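Local coordinates for tetratricopeptide TPR_2 repeat protein (Thermobaculum terrenum, PDB 5DJS), which is of unknown function but joins tetratricopeptide repeats to a GT-B fold of glycosyl transferase family 41 and holds a bound uridine-5'-diphosphate, at residues A[64-69]-A[84-89]; A[78-83]-A[104-109]; A[435-440]-A[450-455]. The protein carries 1 engineered substitution. All blocks are in the same frame, centred on the assembly; numbering follows the deposited sequence.

Interaction 1 (A[64-69]-A[84-89]); sequences TLLRRA and GNVLVA
L87 O, the carbonyl oxygen of one of the touching residues, takes a hydrogen bond from S90 OG, and the far end of the L87 side chain reaches R67 on helix 59-72. There the L87 methyl CD2 meets the R67 terminal nitrogen NH2 at 3.5 Å. This is a van der Waals contact of a methyl with an obliquely placed guanidinium, and no hydrogen bond links the two segments. R67 reaches it by a long path: CG lies beside the backbone N (chi1 -77°), and the chain then runs extended from CG to NE, which carries the guanidinium out to the L87 side chain, crossed at about a right angle. On its way the arginine also packs on L83.

The two helices belong to neighbouring tetratricopeptide repeats, the first segment within 43-76 and the second within 77-110, so this contact is part of the helix-on-helix stacking from which a repeat superhelix is built. L66 and V86 form its apolar part. Their CA atoms are 8.9 Å apart, the nearest pair of the two segments, and both CB atoms face across the gap. The L66 methyl CD1 comes to 3.6 Å from V86 CG2, the branch that lies anti to the V86 carbonyl carbon. Both side chains are buried: V86 is closed in by Y59, A62 and A63 of helix 59-72, while L66 also touches H47 on helix 43-56 and N82 and L83 on helix 77-89.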
loop_
_atom_site.group_PDB
_atom_site.type_symbol
_atom_site.label_atom_id
_atom_site.label_comp_id
_atom_site.label_asym_id
_atom_site.label_seq_id
_atom_site.Cartn_x
_atom_site.Cartn_y
_atom_site.Cartn_z
ATOM N N THR A 64 -3.620 -8.534 21.872
ATOM C CA THR A 64 -4.020 -9.305 23.059
ATOM C C THR A 64 -5.500 -9.710 23.020
ATOM O O THR A 64 -5.824 -10.813 23.435
ATOM C CB THR A 64 -3.614 -8.649 24.407
ATOM O OG1 THR A 64 -4.182 -7.356 24.532
ATOM C CG2 THR A 64 -2.088 -8.558 24.519
ATOM N N LEU A 65 -6.385 -8.871 22.488
ATOM C CA LEU A 65 -7.765 -9.311 22.199
ATOM C C LEU A 65 -7.836 -10.520 21.233
ATOM O O LEU A 65 -8.579 -11.485 21.471
ATOM C CB LEU A 65 -8.593 -8.162 21.636
ATOM C CG LEU A 65 -8.949 -7.059 22.633
ATOM C CD1 LEU A 65 -9.562 -5.901 21.880
ATOM C CD2 LEU A 65 -9.908 -7.535 23.713
ATOM N N LEU A 66 -7.043 -10.465 20.164
ATOM C CA LEU A 66 -7.010 -11.536 19.162
ATOM C C LEU A 66 -6.356 -12.806 19.676
ATOM O O LEU A 66 -6.826 -13.890 19.343
ATOM C CB LEU A 66 -6.316 -11.070 17.874
ATOM C CG LEU A 66 -7.097 -9.985 17.129
ATOM C CD1 LEU A 66 -6.196 -9.204 16.190
ATOM C CD2 LEU A 66 -8.286 -10.591 16.391
ATOM N N ARG A 67 -5.282 -12.684 20.464
ATOM C CA ARG A 67 -4.658 -13.850 21.129
ATOM C C ARG A 67 -5.590 -14.551 22.123
ATOM O O ARG A 67 -5.523 -15.772 22.281
ATOM C CB ARG A 67 -3.386 -13.457 21.875
ATOM C CG ARG A 67 -2.179 -13.241 20.984
ATOM C CD ARG A 67 -0.881 -13.473 21.736
ATOM N NE ARG A 67 0.274 -13.262 20.863
ATOM C CZ ARG A 67 0.943 -12.113 20.716
ATOM N NH1 ARG A 67 0.601 -11.002 21.388
ATOM N NH2 ARG A 67 1.980 -12.078 19.878
ATOM N N ARG A 68 -6.437 -13.780 22.802
ATOM C CA ARG A 68 -7.394 -14.347 23.753
ATOM C C ARG A 68 -8.517 -15.071 23.001
ATOM O O ARG A 68 -8.973 -16.128 23.433
ATOM C CB ARG A 68 -7.966 -13.254 24.664
ATOM C CG ARG A 68 -8.436 -13.741 26.032
ATOM C CD ARG A 68 -9.484 -12.791 26.606
ATOM N NE ARG A 68 -9.309 -12.473 28.025
ATOM C CZ ARG A 68 -10.074 -11.622 28.717
ATOM N NH1 ARG A 68 -11.099 -10.986 28.138
ATOM N NH2 ARG A 68 -9.818 -11.403 30.007
ATOM N N ALA A 69 -8.952 -14.494 21.880
ATOM C CA ALA A 69 -9.890 -15.151 20.978
ATOM C C ALA A 69 -9.331 -16.479 20.442
ATOM O O ALA A 69 -10.028 -17.494 20.427
ATOM C CB ALA A 69 -10.250 -14.215 19.833
ATOM N N GLY A 84 -2.347 -12.579 12.656
ATOM C CA GLY A 84 -1.202 -12.479 11.746
ATOM C C GLY A 84 -1.042 -11.106 11.100
ATOM O O GLY A 84 0.076 -10.571 11.039
ATOM N N ASN A 85 -2.158 -10.520 10.644
ATOM C CA ASN A 85 -2.127 -9.180 10.039
ATOM C C ASN A 85 -1.728 -8.097 11.032
ATOM O O ASN A 85 -0.929 -7.219 10.700
ATOM C CB ASN A 85 -3.465 -8.803 9.373
ATOM C CG ASN A 85 -3.714 -9.517 8.032
ATOM O OD1 ASN A 85 -4.869 -9.723 7.664
ATOM N ND2 ASN A 85 -2.659 -9.873 7.293
ATOM N N VAL A 86 -2.276 -8.168 12.239
ATOM C CA VAL A 86 -1.884 -7.250 13.301
ATOM C C VAL A 86 -0.391 -7.373 13.610
ATOM O O VAL A 86 0.309 -6.362 13.693
ATOM C CB VAL A 86 -2.739 -7.438 14.563
ATOM C CG1 VAL A 86 -2.129 -6.708 15.759
ATOM C CG2 VAL A 86 -4.146 -6.910 14.302
ATOM N N LEU A 87 0.096 -8.603 13.741
ATOM C CA LEU A 87 1.515 -8.839 14.031
ATOM C C LEU A 87 2.451 -8.328 12.930
ATOM O O LEU A 87 3.458 -7.683 13.236
ATOM C CB LEU A 87 1.777 -10.319 14.296
ATOM C CG LEU A 87 1.145 -10.877 15.577
ATOM C CD1 LEU A 87 1.229 -12.400 15.585
ATOM C CD2 LEU A 87 1.798 -10.309 16.823
ATOM N N VAL A 88 2.111 -8.611 11.669
ATOM C CA VAL A 88 2.848 -8.059 10.527
ATOM C C VAL A 88 2.841 -6.529 10.590
ATOM O O VAL A 88 3.890 -5.908 10.476
ATOM C CB VAL A 88 2.270 -8.536 9.167
ATOM C CG1 VAL A 88 2.814 -7.716 7.998
ATOM C CG2 VAL A 88 2.612 -9.996 8.940
ATOM N N ALA A 89 1.666 -5.933 10.792
ATOM C CA ALA A 89 1.532 -4.461 10.784
ATOM C C ALA A 89 2.250 -3.793 11.965
ATOM O O ALA A 89 2.631 -2.631 11.882
ATOM C CB ALA A 89 0.066 -4.049 10.769
#

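Interaction 2 (A[78-83]-A[104-109])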
loop_
_atom_site.group_PDB
_atom_site.type_symbol
_atom_site.label_atom_id
_atom_site.label_comp_id
_atom_site.label_asym_id
_atom_site.label_seq_id
_atom_site.Cartn_x
_atom_site.Cartn_y
_atom_site.Cartn_z
ATOM N N SER A 78 -10.065 -17.678 11.119
ATOM C CA SER A 78 -10.126 -16.219 10.943
ATOM C C SER A 78 -9.472 -15.456 12.098
ATOM O O SER A 78 -8.952 -14.367 11.896
ATOM C CB SER A 78 -11.567 -15.729 10.724
ATOM O OG SER A 78 -12.363 -15.872 11.890
ATOM N N TYR A 79 -9.487 -16.037 13.294
ATOM C CA TYR A 79 -8.849 -15.428 14.462
ATOM C C TYR A 79 -7.330 -15.438 14.306
ATOM O O TYR A 79 -6.661 -14.469 14.685
ATOM C CB TYR A 79 -9.237 -16.154 15.760
ATOM C CG TYR A 79 -10.728 -16.182 16.114
ATOM C CD1 TYR A 79 -11.687 -15.491 15.360
ATOM C CD2 TYR A 79 -11.172 -16.885 17.230
ATOM C CE1 TYR A 79 -13.029 -15.526 15.698
ATOM C CE2 TYR A 79 -12.517 -16.919 17.571
ATOM C CZ TYR A 79 -13.440 -16.234 16.800
ATOM O OH TYR A 79 -14.779 -16.253 17.126
ATOM N N HIS A 80 -6.800 -16.531 13.749
ATOM C CA HIS A 80 -5.381 -16.617 13.382
ATOM C C HIS A 80 -5.011 -15.665 12.254
ATOM O O HIS A 80 -3.969 -15.019 12.323
ATOM C CB HIS A 80 -4.995 -18.037 12.982
ATOM C CG HIS A 80 -5.063 -19.016 14.111
ATOM N ND1 HIS A 80 -4.021 -19.210 14.994
ATOM C CD2 HIS A 80 -6.042 -19.872 14.490
ATOM C CE1 HIS A 80 -4.359 -20.140 15.868
ATOM N NE2 HIS A 80 -5.581 -20.556 15.586
ATOM N N TYR A 81 -5.859 -15.587 11.230
ATOM C CA TYR A 81 -5.659 -14.663 10.103
ATOM C C TYR A 81 -5.456 -13.232 10.591
ATOM O O TYR A 81 -4.441 -12.609 10.311
ATOM C CB TYR A 81 -6.850 -14.730 9.132
ATOM C CG TYR A 81 -6.914 -13.611 8.115
ATOM C CD1 TYR A 81 -5.886 -13.424 7.194
ATOM C CD2 TYR A 81 -8.008 -12.742 8.071
ATOM C CE1 TYR A 81 -5.943 -12.400 6.255
ATOM C CE2 TYR A 81 -8.072 -11.715 7.140
ATOM C CZ TYR A 81 -7.036 -11.549 6.235
ATOM O OH TYR A 81 -7.084 -10.540 5.312
ATOM N N ASN A 82 -6.416 -12.736 11.351
ATOM C CA ASN A 82 -6.376 -11.355 11.796
ATOM C C ASN A 82 -5.290 -11.040 12.805
ATOM O O ASN A 82 -4.784 -9.918 12.825
ATOM C CB ASN A 82 -7.747 -10.947 12.300
ATOM C CG ASN A 82 -8.716 -10.823 11.163
ATOM O OD1 ASN A 82 -8.618 -9.883 10.375
ATOM N ND2 ASN A 82 -9.609 -11.785 11.021
ATOM N N LEU A 83 -4.935 -12.022 13.626
ATOM C CA LEU A 83 -3.775 -11.905 14.503
ATOM C C LEU A 83 -2.506 -11.747 13.681
ATOM O O LEU A 83 -1.685 -10.885 13.977
ATOM C CB LEU A 83 -3.641 -13.120 15.419
ATOM C CG LEU A 83 -2.407 -13.116 16.313
ATOM C CD1 LEU A 83 -2.440 -11.944 17.286
ATOM C CD2 LEU A 83 -2.291 -14.445 17.045
ATOM N N LEU A 104 -4.231 -20.848 7.175
ATOM C CA LEU A 104 -4.294 -21.711 5.985
ATOM C C LEU A 104 -4.283 -23.199 6.313
ATOM O O LEU A 104 -4.950 -23.980 5.648
ATOM C CB LEU A 104 -3.150 -21.409 5.018
ATOM C CG LEU A 104 -3.222 -20.099 4.239
ATOM C CD1 LEU A 104 -1.929 -19.920 3.458
ATOM C CD2 LEU A 104 -4.401 -20.080 3.281
ATOM N N GLU A 105 -3.512 -23.600 7.310
ATOM C CA GLU A 105 -3.539 -24.987 7.746
ATOM C C GLU A 105 -4.949 -25.387 8.197
ATOM O O GLU A 105 -5.417 -26.465 7.862
ATOM C CB GLU A 105 -2.504 -25.221 8.845
ATOM C CG GLU A 105 -1.071 -25.202 8.314
ATOM C CD GLU A 105 -0.004 -25.170 9.394
ATOM O OE1 GLU A 105 -0.204 -24.568 10.473
ATOM O OE2 GLU A 105 1.068 -25.743 9.141
ATOM N N LEU A 106 -5.629 -24.487 8.904
ATOM C CA LEU A 106 -6.972 -24.746 9.442
ATOM C C LEU A 106 -8.093 -24.616 8.407
ATOM O O LEU A 106 -9.149 -25.226 8.553
ATOM C CB LEU A 106 -7.259 -23.809 10.623
ATOM C CG LEU A 106 -6.518 -24.145 11.932
ATOM C CD1 LEU A 106 -6.535 -22.975 12.908
ATOM C CD2 LEU A 106 -7.123 -25.379 12.594
ATOM N N ARG A 107 -7.881 -23.792 7.388
ATOM C CA ARG A 107 -8.862 -23.584 6.347
ATOM C C ARG A 107 -8.064 -23.413 5.066
ATOM O O ARG A 107 -7.701 -22.299 4.702
ATOM C CB ARG A 107 -9.712 -22.351 6.668
ATOM C CG ARG A 107 -10.980 -22.223 5.831
ATOM C CD ARG A 107 -11.349 -20.776 5.513
ATOM N NE ARG A 107 -11.644 -19.976 6.709
ATOM C CZ ARG A 107 -12.855 -19.733 7.220
ATOM N NH1 ARG A 107 -13.964 -20.223 6.656
ATOM N NH2 ARG A 107 -12.964 -18.992 8.324
ATOM N N PRO A 108 -7.738 -24.532 4.391
ATOM C CA PRO A 108 -6.901 -24.434 3.183
ATOM C C PRO A 108 -7.468 -23.618 2.034
ATOM O O PRO A 108 -6.692 -23.178 1.201
ATOM C CB PRO A 108 -6.715 -25.893 2.765
ATOM C CG PRO A 108 -6.831 -26.647 4.042
ATOM C CD PRO A 108 -7.915 -25.935 4.802
ATOM N N ASP A 109 -8.790 -23.420 1.990
ATOM C CA ASP A 109 -9.424 -22.579 0.968
ATOM C C ASP A 109 -9.738 -21.154 1.473
ATOM O O ASP A 109 -10.817 -20.614 1.224
ATOM C CB ASP A 109 -10.650 -23.280 0.337
ATOM C CG ASP A 109 -11.844 -23.412 1.284
ATOM O OD1 ASP A 109 -11.699 -23.262 2.518
ATOM O OD2 ASP A 109 -12.946 -23.678 0.766
#
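With CG anti to the carbonyl carbon in both H80 (chi1 -67°) and L106 (chi1 -74°), the imidazole and the isobutyl group meet at about a right angle. The place is the surface between the paired helices 77-89 and 93-106 of a tetratricopeptide repeat, near the start of the first and the end of the second. L106 CD1 sits 3.5 Å from H80 CD2 and 3.7 Å from H80 NE2, obliquely to the ring. The polar end of that ring is occupied elsewhere, since H80 NE2 hydrogen-bonds to P74 O, which probably restricts the turning of the imidazole.

R107 is the first residue to leave helical geometry after 93-106, and the edge of its guanidinium faces S78, with NH2 4.2 Å from S78 N, which lies near the guanidinium plane. Both are donors, so no bond joins them; E76 lies close to both, its OE2 hydrogen-bonded to S78 OG and in a long, weak ion pair with R107 NH2. Y110 gives the same guanidinium a cation-pi partner. Within helix 77-89 the S78 carbonyl is gripped twice by N82: its ND2 donates to S78 O at 2.8 Å, and its backbone N reaches that oxygen from the opposite face of the carbonyl plane.

Interaction 3 (A[435-440]-A[450-455])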
loop_
_atom_site.group_PDB
_atom_site.type_symbol
_atom_site.label_atom_id
_atom_site.label_comp_id
_atom_site.label_asym_id
_atom_site.label_seq_id
_atom_site.Cartn_x
_atom_site.Cartn_y
_atom_site.Cartn_z
ATOM N N VAL A 435 16.432 11.622 0.196
ATOM C CA VAL A 435 16.076 10.269 0.619
ATOM C C VAL A 435 17.168 9.311 0.169
ATOM O O VAL A 435 17.486 9.273 -1.020
ATOM C CB VAL A 435 14.737 9.826 -0.012
ATOM C CG1 VAL A 435 14.336 8.432 0.457
ATOM C CG2 VAL A 435 13.626 10.820 0.314
ATOM N N VAL A 436 17.726 8.540 1.105
ATOM C CA VAL A 436 18.691 7.485 0.781
ATOM C C VAL A 436 17.929 6.156 0.680
ATOM O O VAL A 436 17.047 5.887 1.497
ATOM C CB VAL A 436 19.791 7.368 1.853
ATOM C CG1 VAL A 436 20.901 6.419 1.400
ATOM C CG2 VAL A 436 20.378 8.745 2.185
ATOM N N THR A 437 18.256 5.345 -0.334
ATOM C CA THR A 437 17.584 4.064 -0.594
ATOM C C THR A 437 18.567 3.007 -1.046
ATOM O O THR A 437 19.663 3.332 -1.506
ATOM C CB THR A 437 16.532 4.160 -1.721
ATOM O OG1 THR A 437 17.176 4.302 -2.997
ATOM C CG2 THR A 437 15.636 5.345 -1.532
ATOM N N LEU A 438 18.157 1.745 -0.923
ATOM C CA LEU A 438 18.789 0.639 -1.637
ATOM C C LEU A 438 17.936 0.304 -2.872
ATOM O O LEU A 438 16.711 0.205 -2.788
ATOM C CB LEU A 438 18.933 -0.586 -0.733
ATOM C CG LEU A 438 19.546 -1.859 -1.348
ATOM C CD1 LEU A 438 20.988 -1.634 -1.766
ATOM C CD2 LEU A 438 19.464 -3.046 -0.394
ATOM N N GLU A 439 18.593 0.154 -4.019
ATOM C CA GLU A 439 17.946 -0.336 -5.228
ATOM C C GLU A 439 17.992 -1.859 -5.145
ATOM O O GLU A 439 19.052 -2.461 -5.343
ATOM C CB GLU A 439 18.670 0.194 -6.478
ATOM C CG GLU A 439 17.998 -0.132 -7.798
ATOM C CD GLU A 439 18.706 0.485 -8.995
ATOM O OE1 GLU A 439 18.116 1.406 -9.602
ATOM O OE2 GLU A 439 19.841 0.054 -9.326
ATOM N N GLY A 440 16.856 -2.469 -4.801
ATOM C CA GLY A 440 16.708 -3.930 -4.792
ATOM C C GLY A 440 16.576 -4.495 -6.202
ATOM O O GLY A 440 16.235 -3.775 -7.132
ATOM N N SER A 450 13.592 4.226 -8.310
ATOM C CA SER A 450 13.050 4.779 -9.554
ATOM C C SER A 450 12.781 6.279 -9.435
ATOM O O SER A 450 13.309 7.073 -10.218
ATOM C CB SER A 450 11.761 4.044 -9.950
ATOM O OG SER A 450 11.200 4.574 -11.141
ATOM N N LEU A 451 11.967 6.650 -8.448
ATOM C CA LEU A 451 11.625 8.060 -8.165
ATOM C C LEU A 451 12.871 8.941 -8.208
ATOM O O LEU A 451 12.917 9.920 -8.944
ATOM C CB LEU A 451 10.955 8.203 -6.782
ATOM C CG LEU A 451 10.049 9.403 -6.443
ATOM C CD1 LEU A 451 10.187 9.776 -4.974
ATOM C CD2 LEU A 451 10.283 10.645 -7.289
ATOM N N LEU A 452 13.878 8.558 -7.425
ATOM C CA LEU A 452 15.125 9.308 -7.320
ATOM C C LEU A 452 15.878 9.405 -8.660
ATOM O O LEU A 452 16.350 10.487 -9.030
ATOM C CB LEU A 452 16.025 8.695 -6.235
ATOM C CG LEU A 452 15.537 8.775 -4.779
ATOM C CD1 LEU A 452 16.489 8.015 -3.881
ATOM C CD2 LEU A 452 15.396 10.206 -4.284
ATOM N N ARG A 453 15.980 8.294 -9.387
ATOM C CA ARG A 453 16.617 8.305 -10.709
ATOM C C ARG A 453 15.908 9.270 -11.685
ATOM O O ARG A 453 16.557 10.091 -12.331
ATOM C CB ARG A 453 16.672 6.898 -11.304
ATOM C CG ARG A 453 17.695 5.982 -10.647
ATOM C CD ARG A 453 17.980 4.753 -11.505
ATOM N NE ARG A 453 18.963 3.858 -10.886
ATOM C CZ ARG A 453 20.287 4.069 -10.822
ATOM N NH1 ARG A 453 20.855 5.167 -11.335
ATOM N NH2 ARG A 453 21.062 3.162 -10.226
ATOM N N TRP A 454 14.580 9.193 -11.747
ATOM C CA TRP A 454 13.780 10.088 -12.600
ATOM C C TRP A 454 13.820 11.563 -12.184
ATOM O O TRP A 454 13.563 12.430 -13.016
ATOM C CB TRP A 454 12.314 9.636 -12.659
ATOM C CG TRP A 454 12.085 8.361 -13.408
ATOM C CD1 TRP A 454 11.550 7.213 -12.912
ATOM C CD2 TRP A 454 12.372 8.106 -14.790
ATOM N NE1 TRP A 454 11.483 6.253 -13.896
ATOM C CE2 TRP A 454 11.976 6.775 -15.062
ATOM C CE3 TRP A 454 12.926 8.872 -15.826
ATOM C CZ2 TRP A 454 12.122 6.188 -16.326
ATOM C CZ3 TRP A 454 13.070 8.291 -17.087
ATOM C CH2 TRP A 454 12.668 6.959 -17.325
ATOM N N ALA A 455 14.121 11.848 -10.916
ATOM C CA ALA A 455 14.212 13.227 -10.427
ATOM C C ALA A 455 15.659 13.777 -10.402
ATOM O O ALA A 455 15.914 14.818 -9.795
ATOM C CB ALA A 455 13.576 13.319 -9.044
#
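E439 and R453 make the polar half of this contact, a salt bridge between the residue that follows strand 435-438 and a residue of helix 447-454. R453 NE donates to E439 OE1 at 2.9 Å along an almost straight line (174°), and the oxygen lies in the guanidinium plane. On the carboxylate the nitrogen arrives from the syn side, tilted 25° out of plane. A second bond, R453 NH2 to E439 OE2, is weak at 3.5 Å. The carboxylate and guanidinium planes are turned 38° against each other. E439 reaches out with CG anti to its backbone N and the chain extended beyond it; R453 is extended from CG to NE and crosses it at about a right angle.

The apolar half is L452. Its CD1 lies 3.3 Å from the V435 carbonyl O and 3.7 Å from T437 CG2, the threonine and leucine side chains meeting tip to tip. L452 CD2 approaches V435 CB at 4.3 Å. Strand and helix here open the beta-alpha-beta unit that ends in strand 461-462, within a parallel six-stranded sheet of the Rossmann type found in GT-B folds, and V435's side chain lies about 9 Å from the bound UDP.

Further out, V461 of that last strand touches E439, L452 and R453, while S462 hydrogen-bonds to the backbones of T437 and E439. R446 adds a long, weak ion pair to E439 OE1. V435 also packs against S425, A428 and L429 of helix 423-430. Beyond the salt bridge, D285 ties down the helix: its OD2 takes S450 OG and its OD1 takes W454 NE1.

In the fold
Interactions 1 and 2 share helix 77-89 and touch, their centres 12 Å apart: interaction 1 joins that helix to 59-72 of the preceding repeat, interaction 2 to 93-106, so both contacts use the same helix. A69 O lies against Y79. Interaction 1 is mostly buried and apolar with an exposed arginine, whereas interaction 2 lies at the surface, with polar ends served by residues outside it. Interaction 3 is remote, 34 and 37 Å from the others between centres, across the chain's centre. It joins strand to helix instead of helix to helix, and it alone has a salt bridge across its segments.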